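Local coordinates for YerB protein (Bacillus subtilis, PDB 2PSB) that is a putative membrane lipoprotein of unknown function that interacts with PcrA, at residues P32-V37 against F96-V101; N38-A43 against G62-F67; V193-E198 against S211-I216. One frame throughout, in Å; residues are numbered along the deposited sequence.

Contact 1: residues P32-V37 against F96-V101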
loop_
_atom_site.group_PDB
_atom_site.type_symbol
_atom_site.label_atom_id
_atom_site.label_comp_id
_atom_site.label_asym_id
_atom_site.label_seq_id
_atom_site.Cartn_x
_atom_site.Cartn_y
_atom_site.Cartn_z
ATOM N N PRO A 32 1.927 -8.999 10.199
ATOM C CA PRO A 32 1.953 -7.848 9.295
ATOM C C PRO A 32 1.334 -6.611 9.944
ATOM O O PRO A 32 0.382 -6.715 10.726
ATOM C CB PRO A 32 1.123 -8.330 8.100
ATOM C CG PRO A 32 1.365 -9.807 8.093
ATOM C CD PRO A 32 1.244 -10.142 9.565
ATOM N N VAL A 33 1.898 -5.449 9.624
ATOM C CA VAL A 33 1.400 -4.164 10.107
ATOM C C VAL A 33 1.071 -3.351 8.848
ATOM O O VAL A 33 1.947 -3.086 8.024
ATOM C CB VAL A 33 2.472 -3.420 10.964
ATOM C CG1 VAL A 33 1.965 -2.037 11.371
ATOM C CG2 VAL A 33 2.784 -4.231 12.229
ATOM N N ALA A 34 -0.203 -2.993 8.697
ATOM C CA ALA A 34 -0.689 -2.217 7.550
ATOM C C ALA A 34 -1.006 -0.784 7.974
ATOM O O ALA A 34 -1.939 -0.547 8.735
ATOM C CB ALA A 34 -1.947 -2.869 6.961
ATOM N N VAL A 35 -0.240 0.172 7.460
ATOM C CA VAL A 35 -0.434 1.571 7.811
ATOM C C VAL A 35 -1.032 2.407 6.678
ATOM O O VAL A 35 -0.573 2.354 5.531
ATOM C CB VAL A 35 0.905 2.232 8.226
ATOM C CG1 VAL A 35 0.646 3.601 8.805
ATOM C CG2 VAL A 35 1.667 1.351 9.199
ATOM N N VAL A 36 -2.063 3.178 7.001
ATOM C CA VAL A 36 -2.668 4.061 6.006
ATOM C C VAL A 36 -1.765 5.283 5.943
ATOM O O VAL A 36 -1.641 6.018 6.917
ATOM C CB VAL A 36 -4.055 4.521 6.408
ATOM C CG1 VAL A 36 -4.498 5.662 5.494
ATOM C CG2 VAL A 36 -5.025 3.354 6.316
ATOM N N VAL A 37 -1.133 5.494 4.795
ATOM C CA VAL A 37 -0.208 6.607 4.645
ATOM C C VAL A 37 -0.676 7.721 3.705
ATOM O O VAL A 37 -1.050 7.487 2.547
ATOM C CB VAL A 37 1.183 6.093 4.198
ATOM C CG1 VAL A 37 2.144 7.259 4.002
ATOM C CG2 VAL A 37 1.735 5.127 5.237
ATOM N N PHE A 96 -4.128 -9.931 4.926
ATOM C CA PHE A 96 -3.020 -10.460 5.700
ATOM C C PHE A 96 -3.296 -10.422 7.205
ATOM O O PHE A 96 -2.391 -10.641 8.002
ATOM C CB PHE A 96 -1.749 -9.662 5.388
ATOM C CG PHE A 96 -1.503 -9.475 3.918
ATOM C CD1 PHE A 96 -2.164 -8.477 3.209
ATOM C CD2 PHE A 96 -0.652 -10.333 3.227
ATOM C CE1 PHE A 96 -1.982 -8.339 1.823
ATOM C CE2 PHE A 96 -0.466 -10.201 1.847
ATOM C CZ PHE A 96 -1.131 -9.208 1.149
ATOM N N ASP A 97 -4.545 -10.133 7.576
ATOM C CA ASP A 97 -4.965 -10.060 8.981
ATOM C C ASP A 97 -4.002 -9.164 9.754
ATOM O O ASP A 97 -3.655 -9.419 10.912
ATOM C CB ASP A 97 -5.003 -11.469 9.592
ATOM C CG ASP A 97 -5.671 -11.503 10.961
ATOM O OD1 ASP A 97 -6.763 -10.909 11.101
ATOM O OD2 ASP A 97 -5.112 -12.129 11.891
ATOM N N SER A 98 -3.578 -8.098 9.093
ATOM C CA SER A 98 -2.627 -7.169 9.669
ATOM C C SER A 98 -3.215 -6.227 10.697
ATOM O O SER A 98 -4.415 -5.941 10.697
ATOM C CB SER A 98 -1.976 -6.317 8.571
ATOM O OG SER A 98 -2.441 -6.664 7.270
ATOM N N ILE A 99 -2.346 -5.763 11.585
ATOM C CA ILE A 99 -2.722 -4.784 12.585
ATOM C C ILE A 99 -2.914 -3.535 11.725
ATOM O O ILE A 99 -1.993 -3.105 11.023
ATOM C CB ILE A 99 -1.581 -4.572 13.594
ATOM C CG1 ILE A 99 -1.496 -5.785 14.522
ATOM C CG2 ILE A 99 -1.786 -3.274 14.372
ATOM C CD1 ILE A 99 -0.206 -5.864 15.326
ATOM N N PHE A 100 -4.124 -2.981 11.773
ATOM C CA PHE A 100 -4.504 -1.817 10.984
ATOM C C PHE A 100 -4.230 -0.492 11.685
ATOM O O PHE A 100 -4.890 -0.144 12.661
ATOM C CB PHE A 100 -5.988 -1.921 10.644
ATOM C CG PHE A 100 -6.440 -0.964 9.587
ATOM C CD1 PHE A 100 -5.963 -1.074 8.278
ATOM C CD2 PHE A 100 -7.372 0.024 9.881
ATOM C CE1 PHE A 100 -6.413 -0.214 7.270
ATOM C CE2 PHE A 100 -7.835 0.896 8.872
ATOM C CZ PHE A 100 -7.353 0.772 7.565
ATOM N N VAL A 101 -3.257 0.253 11.174
ATOM C CA VAL A 101 -2.908 1.531 11.763
ATOM C C VAL A 101 -3.424 2.657 10.877
ATOM O O VAL A 101 -3.273 2.611 9.652
ATOM C CB VAL A 101 -1.391 1.652 11.938
ATOM C CG1 VAL A 101 -1.047 2.951 12.677
ATOM C CG2 VAL A 101 -0.879 0.452 12.704
#
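Four backbone hydrogen bonds hold Pro32-Val37 and Phe96-Val101 in parallel register. Ile99 N gives to Pro32 O at 3.0 Å, and Ile99 O then receives Ala34 N. Val101 N gives to Ala34 O at 2.9 Å and is nearly straight at its hydrogen (173°), while Val101 O accepts from Val36 N. A CA-H...O contact of 3.5 Å from Val35 CA to Val101 O supplements them.

Side chains also meet on both faces. On one, Val33 CG1 meets Val101 CG2 at 4.0 Å, and Val35 lies alongside Val101, pointing the same way. On the other, with CG anti to the backbone N (chi1 -167°), Phe100 swings its ring along the strand to Val36, which it meets obliquely, CZ 3.7 Å from Val36 CG2. Nearer the start of the pair, Ser98 CB sits 3.7 Å from Pro32 CB and 3.8 Å from Ala34 CB, and the Pro32 ring crosses the stem of Phe96.

The polar end of Ser98 turns to Ser93 O of helix 87-94, which covers the side of Ala34 and Phe100. Strand 33-37 thus pairs in parallel with 99-102 at one edge and antiparallel with 65-71 at the other, within a buried mixed beta arrangement.

Contact 2: residues N38-A43 against G62-F67; sequences NNHPKA and GQITRF
The side chain of Asn39 lies over one face of the Phe67 ring and reaches past it to Thr65. Asn39 CB makes a CH-pi contact, 3.8 Å from the ring centroid and 15° off the normal. The amide continues over the rim, stacked with its plane 30° from that of the ring. The approach is strained, Asn39 CG lying 3.1 Å from Phe67 CZ, and its exact closeness is doubtful. CG stands anti to the backbone N (chi1 -174°), and this carries ND2 to Thr65 OG1, a short, bent hydrogen bond of 2.6 Å with the hydroxyl oxygen in the amide plane.

Two waters complete the join. One accepts from Asn39 N and donates to Thr65 O at 3.0 Å; the other donates to both Asn39 O and Thr65 OG1. Beside them, the CD corner of the Pro41 ring meets the end of Ile64, at CD1, 3.6 Å away, and Ile64 CG2 rests 3.9 Å from His40 CA.

In the next shell, Glu57 hydrogen-bonds Thr65 OG1, Gln46 gives a weak bond to Asn39 OD1, and Trp294 meets the Phe67 ring edge-to-face. His40 ND1 accepts Lys42 N close to the ring plane, steadying an imidazole that stacks on His141.

A leucine in place of Asn39 would probably leave Thr65 OG1 without its amide donor and remove the weak second acceptor of Gln46, which would keep Asn38 O. Receiving both ND2 and a water, the threonine hydroxyl probably directs its own proton to the Glu57 carboxylate, so that the buried polar groups are joined in one chain from loop to strand.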
loop_
_atom_site.group_PDB
_atom_site.type_symbol
_atom_site.label_atom_id
_atom_site.label_comp_id
_atom_site.label_asym_id
_atom_site.label_seq_id
_atom_site.Cartn_x
_atom_site.Cartn_y
_atom_site.Cartn_z
ATOM N N ASN A 38 -0.643 8.931 4.253
ATOM C CA ASN A 38 -1.017 10.179 3.591
ATOM C C ASN A 38 -0.244 10.350 2.269
ATOM O O ASN A 38 0.984 10.270 2.250
ATOM C CB ASN A 38 -0.673 11.330 4.550
ATOM C CG ASN A 38 -1.415 12.629 4.251
ATOM O OD1 ASN A 38 -1.446 13.530 5.097
ATOM N ND2 ASN A 38 -2.007 12.739 3.074
ATOM N N ASN A 39 -0.952 10.567 1.164
ATOM C CA ASN A 39 -0.248 10.797 -0.091
ATOM C C ASN A 39 -0.637 12.150 -0.689
ATOM O O ASN A 39 -0.546 12.371 -1.902
ATOM C CB ASN A 39 -0.497 9.677 -1.100
ATOM C CG ASN A 39 0.345 9.839 -2.357
ATOM O OD1 ASN A 39 1.549 10.110 -2.283
ATOM N ND2 ASN A 39 -0.279 9.675 -3.511
ATOM N N HIS A 40 -1.088 13.052 0.174
ATOM C CA HIS A 40 -1.434 14.395 -0.255
ATOM C C HIS A 40 -0.085 15.039 -0.528
ATOM O O HIS A 40 0.872 14.799 0.202
ATOM C CB HIS A 40 -2.164 15.151 0.857
ATOM C CG HIS A 40 -2.470 16.578 0.516
ATOM N ND1 HIS A 40 -1.504 17.563 0.486
ATOM C CD2 HIS A 40 -3.632 17.183 0.173
ATOM C CE1 HIS A 40 -2.057 18.712 0.143
ATOM N NE2 HIS A 40 -3.347 18.509 -0.055
ATOM N N PRO A 41 0.011 15.867 -1.582
ATOM C CA PRO A 41 1.275 16.529 -1.928
ATOM C C PRO A 41 2.111 17.012 -0.736
ATOM O O PRO A 41 3.327 16.820 -0.711
ATOM C CB PRO A 41 0.823 17.669 -2.829
ATOM C CG PRO A 41 -0.340 17.054 -3.572
ATOM C CD PRO A 41 -1.083 16.322 -2.464
ATOM N N LYS A 42 1.457 17.624 0.248
ATOM C CA LYS A 42 2.149 18.139 1.431
ATOM C C LYS A 42 2.713 17.080 2.376
ATOM O O LYS A 42 3.466 17.401 3.293
ATOM C CB LYS A 42 1.218 19.066 2.229
ATOM C CG LYS A 42 1.202 20.532 1.769
ATOM C CD LYS A 42 2.594 21.151 1.867
ATOM C CE LYS A 42 2.606 22.633 1.493
ATOM N NZ LYS A 42 2.040 23.496 2.570
ATOM N N ALA A 43 2.362 15.819 2.148
ATOM C CA ALA A 43 2.830 14.734 3.007
ATOM C C ALA A 43 4.096 14.057 2.479
ATOM O O ALA A 43 4.660 13.179 3.134
ATOM C CB ALA A 43 1.723 13.693 3.171
ATOM N N GLY A 62 -11.194 13.096 -2.850
ATOM C CA GLY A 62 -11.278 13.766 -4.137
ATOM C C GLY A 62 -10.391 13.137 -5.190
ATOM O O GLY A 62 -10.539 11.958 -5.512
ATOM N N GLN A 63 -9.466 13.915 -5.740
ATOM C CA GLN A 63 -8.570 13.378 -6.752
ATOM C C GLN A 63 -7.215 13.044 -6.142
ATOM O O GLN A 63 -6.226 12.886 -6.855
ATOM C CB GLN A 63 -8.389 14.376 -7.905
ATOM C CG GLN A 63 -8.168 13.702 -9.254
ATOM C CD GLN A 63 -9.374 12.882 -9.702
ATOM O OE1 GLN A 63 -9.233 11.902 -10.429
ATOM N NE2 GLN A 63 -10.565 13.287 -9.272
ATOM N N ILE A 64 -7.172 12.942 -4.818
ATOM C CA ILE A 64 -5.934 12.618 -4.126
ATOM C C ILE A 64 -5.933 11.136 -3.764
ATOM O O ILE A 64 -6.959 10.588 -3.344
ATOM C CB ILE A 64 -5.773 13.466 -2.841
ATOM C CG1 ILE A 64 -5.567 14.941 -3.214
ATOM C CG2 ILE A 64 -4.591 12.957 -1.999
ATOM C CD1 ILE A 64 -4.198 15.262 -3.815
ATOM N N THR A 65 -4.783 10.492 -3.944
ATOM C CA THR A 65 -4.648 9.078 -3.630
ATOM C C THR A 65 -4.030 8.903 -2.253
ATOM O O THR A 65 -3.452 9.831 -1.690
ATOM C CB THR A 65 -3.751 8.346 -4.629
ATOM O OG1 THR A 65 -2.468 8.964 -4.644
ATOM C CG2 THR A 65 -4.348 8.371 -6.015
ATOM N N ARG A 66 -4.146 7.693 -1.729
ATOM C CA ARG A 66 -3.620 7.383 -0.411
ATOM C C ARG A 66 -3.040 5.982 -0.449
ATOM O O ARG A 66 -3.490 5.141 -1.224
ATOM C CB ARG A 66 -4.744 7.480 0.627
ATOM C CG ARG A 66 -4.313 7.210 2.050
ATOM C CD ARG A 66 -4.902 8.255 2.972
ATOM N NE ARG A 66 -6.347 8.325 2.831
ATOM C CZ ARG A 66 -7.068 9.422 3.051
ATOM N NH1 ARG A 66 -8.387 9.388 2.903
ATOM N NH2 ARG A 66 -6.477 10.556 3.393
ATOM N N PHE A 67 -2.061 5.736 0.410
ATOM C CA PHE A 67 -1.373 4.451 0.476
ATOM C C PHE A 67 -1.741 3.577 1.670
ATOM O O PHE A 67 -2.180 4.063 2.722
ATOM C CB PHE A 67 0.141 4.664 0.588
ATOM C CG PHE A 67 0.741 5.534 -0.484
ATOM C CD1 PHE A 67 1.924 6.225 -0.233
ATOM C CD2 PHE A 67 0.142 5.662 -1.727
ATOM C CE1 PHE A 67 2.506 7.039 -1.205
ATOM C CE2 PHE A 67 0.707 6.473 -2.708
ATOM C CZ PHE A 67 1.894 7.165 -2.447
HETATM O O HOH W 1 -4.038 10.728 1.116
HETATM O O HOH W 2 -1.789 11.872 -4.500
#

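Contact 3: residues V193-E198 against S211-I216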
loop_
_atom_site.group_PDB
_atom_site.type_symbol
_atom_site.label_atom_id
_atom_site.label_comp_id
_atom_site.label_asym_id
_atom_site.label_seq_id
_atom_site.Cartn_x
_atom_site.Cartn_y
_atom_site.Cartn_z
ATOM N N VAL A 193 -7.271 19.318 -11.878
ATOM C CA VAL A 193 -6.270 18.785 -10.961
ATOM C C VAL A 193 -5.442 17.705 -11.640
ATOM O O VAL A 193 -5.942 16.957 -12.481
ATOM C CB VAL A 193 -6.918 18.190 -9.694
ATOM C CG1 VAL A 193 -7.717 19.261 -8.973
ATOM C CG2 VAL A 193 -7.802 17.015 -10.062
ATOM N N THR A 194 -4.170 17.629 -11.273
ATOM C CA THR A 194 -3.272 16.638 -11.846
ATOM C C THR A 194 -2.649 15.770 -10.743
ATOM O O THR A 194 -2.375 16.243 -9.637
ATOM C CB THR A 194 -2.153 17.331 -12.669
ATOM O OG1 THR A 194 -1.390 16.346 -13.380
ATOM C CG2 THR A 194 -1.234 18.124 -11.760
ATOM N N ASN A 195 -2.457 14.492 -11.057
ATOM C CA ASN A 195 -1.863 13.524 -10.140
ATOM C C ASN A 195 -1.254 12.449 -11.039
ATOM O O ASN A 195 -1.924 11.493 -11.427
ATOM C CB ASN A 195 -2.946 12.928 -9.228
ATOM C CG ASN A 195 -2.371 12.115 -8.073
ATOM O OD1 ASN A 195 -3.115 11.631 -7.218
ATOM N ND2 ASN A 195 -1.049 11.965 -8.040
ATOM N N LEU A 196 0.019 12.633 -11.373
ATOM C CA LEU A 196 0.744 11.723 -12.259
ATOM C C LEU A 196 1.794 10.885 -11.539
ATOM O O LEU A 196 2.655 11.417 -10.844
ATOM C CB LEU A 196 1.423 12.528 -13.377
ATOM C CG LEU A 196 2.328 11.790 -14.370
ATOM C CD1 LEU A 196 1.493 10.859 -15.251
ATOM C CD2 LEU A 196 3.077 12.809 -15.225
ATOM N N VAL A 197 1.703 9.569 -11.721
ATOM C CA VAL A 197 2.633 8.616 -11.126
ATOM C C VAL A 197 3.373 7.904 -12.262
ATOM O O VAL A 197 2.768 7.525 -13.259
ATOM C CB VAL A 197 1.876 7.566 -10.257
ATOM C CG1 VAL A 197 2.856 6.556 -9.687
ATOM C CG2 VAL A 197 1.142 8.267 -9.120
ATOM N N GLU A 198 4.679 7.724 -12.111
ATOM C CA GLU A 198 5.462 7.072 -13.154
ATOM C C GLU A 198 6.397 6.044 -12.540
ATOM O O GLU A 198 6.934 6.247 -11.452
ATOM C CB GLU A 198 6.289 8.112 -13.929
ATOM C CG GLU A 198 5.631 9.486 -14.032
ATOM C CD GLU A 198 6.474 10.493 -14.806
ATOM O OE1 GLU A 198 6.284 11.717 -14.619
ATOM O OE2 GLU A 198 7.323 10.061 -15.611
ATOM N N SER A 211 8.003 8.070 -9.100
ATOM C CA SER A 211 7.975 9.516 -8.985
ATOM C C SER A 211 6.505 9.892 -9.065
ATOM O O SER A 211 5.703 9.188 -9.682
ATOM C CB SER A 211 8.742 10.192 -10.127
ATOM O OG SER A 211 8.001 10.112 -11.330
ATOM N N SER A 212 6.160 10.999 -8.430
ATOM C CA SER A 212 4.795 11.477 -8.428
ATOM C C SER A 212 4.879 12.955 -8.764
ATOM O O SER A 212 5.768 13.655 -8.286
ATOM C CB SER A 212 4.170 11.272 -7.042
ATOM O OG SER A 212 5.062 11.736 -6.035
ATOM N N ASP A 213 3.970 13.411 -9.614
ATOM C CA ASP A 213 3.929 14.807 -10.026
ATOM C C ASP A 213 5.281 15.409 -10.420
ATOM O O ASP A 213 5.491 16.609 -10.263
ATOM C CB ASP A 213 3.289 15.649 -8.919
ATOM C CG ASP A 213 1.848 15.249 -8.638
ATOM O OD1 ASP A 213 1.098 15.026 -9.613
ATOM O OD2 ASP A 213 1.463 15.166 -7.446
ATOM N N GLY A 214 6.196 14.584 -10.922
ATOM C CA GLY A 214 7.493 15.093 -11.342
ATOM C C GLY A 214 8.664 14.964 -10.381
ATOM O O GLY A 214 9.792 15.324 -10.725
ATOM N N VAL A 215 8.418 14.450 -9.181
ATOM C CA VAL A 215 9.491 14.299 -8.202
ATOM C C VAL A 215 9.667 12.816 -7.914
ATOM O O VAL A 215 8.683 12.093 -7.794
ATOM C CB VAL A 215 9.146 15.037 -6.884
ATOM C CG1 VAL A 215 10.356 15.072 -5.961
ATOM C CG2 VAL A 215 8.661 16.446 -7.192
ATOM N N ILE A 216 10.910 12.351 -7.809
ATOM C CA ILE A 216 11.130 10.932 -7.534
ATOM C C ILE A 216 10.702 10.581 -6.104
ATOM O O ILE A 216 11.005 11.302 -5.152
ATOM C CB ILE A 216 12.608 10.524 -7.750
ATOM C CG1 ILE A 216 12.711 8.996 -7.782
ATOM C CG2 ILE A 216 13.487 11.111 -6.648
ATOM C CD1 ILE A 216 14.083 8.464 -8.151
HETATM O O HOH W 3 0.653 15.775 -12.059
#
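The Asp213 carboxylate overlaps the backbone of Asn195 and Leu196, its OD1 lying 3.4 Å from Asn195 CA. From there OD1 accepts Leu196 N at 3.2 Å, the donor standing above the carboxylate plane, 39° out of it. Asp213 CG is anti to the carbonyl carbon (chi1 -62°), which folds the carboxylate back over the neighbouring strand. A water donates to OD1 at 2.6 Å and also meets Thr194 OG1, extending the link beyond the last backbone pairing, while OD2 forms a salt bridge with Arg44. With two bonds on OD1 and an arginine at OD2, the carboxylate is fixed in its rotation and probably stays ionised.

Asp213 also donates through its backbone, N to Leu196 O at 2.7 Å, so that it holds both the N-H and the C=O of Leu196, one by its side chain and one by its backbone. It opens the central pair of a type I' turn from Ser212 to Val215, in which Ser212 and Val215 exchange two backbone hydrogen bonds: the tight two-residue connection of a beta hairpin. Both central residues have positive phi, and at the backbone angles of Gly214 a CB would collide with the carbonyl oxygen of Asp213. The turn links strands 207-212 and 215-219 of a six-stranded antiparallel sheet, in which strand 196-202 flanks 207-212 on its other edge.

Along that edge, Val197 and Ser212 form a non-hydrogen-bonded pair, accompanied by a CA-H...O contact of 3.2 Å from Ser212 CA to Leu196 O. Glu198 and Ser211 form the hydrogen-bonded pair that follows. Glu198 N reaches Ser211 O at 3.0 Å; the return bond from Ser211 N to Glu198 O is more bent, 140° at the hydrogen. On the face that Glu198 and Ser211 share, the hydroxyl lies against the aliphatic stem, Ser211 OG 3.6 Å from Glu198 CG, while Glu198 OE2 makes a weak, long ion pair with Arg185.

Contacts 1 and 2, with centres 18 Å apart, are joined where 32-37 runs straight into 38-43, and their strands 33-37 and 65-71 are antiparallel neighbours. Val37 N and Phe67 O are 2.7 Å apart, a probable hydrogen bond, and Val36 CG1 packs on Arg66 CD at 3.6 Å. Contact 2 is nested within the loop that contact 1 closes. Contact 3 lies in the DUF3048 C-terminal region, yet its centre is only 11 Å from that of contact 2, and Gln63 CG touches Val193 CG2 at 3.4 Å. Arg44 ties this pair further, binding Asn39 O and Asp213 OD2. Contacts 1 and 3 do not touch; their nearest atoms are about 11 Å apart, and contact 2 bridges them.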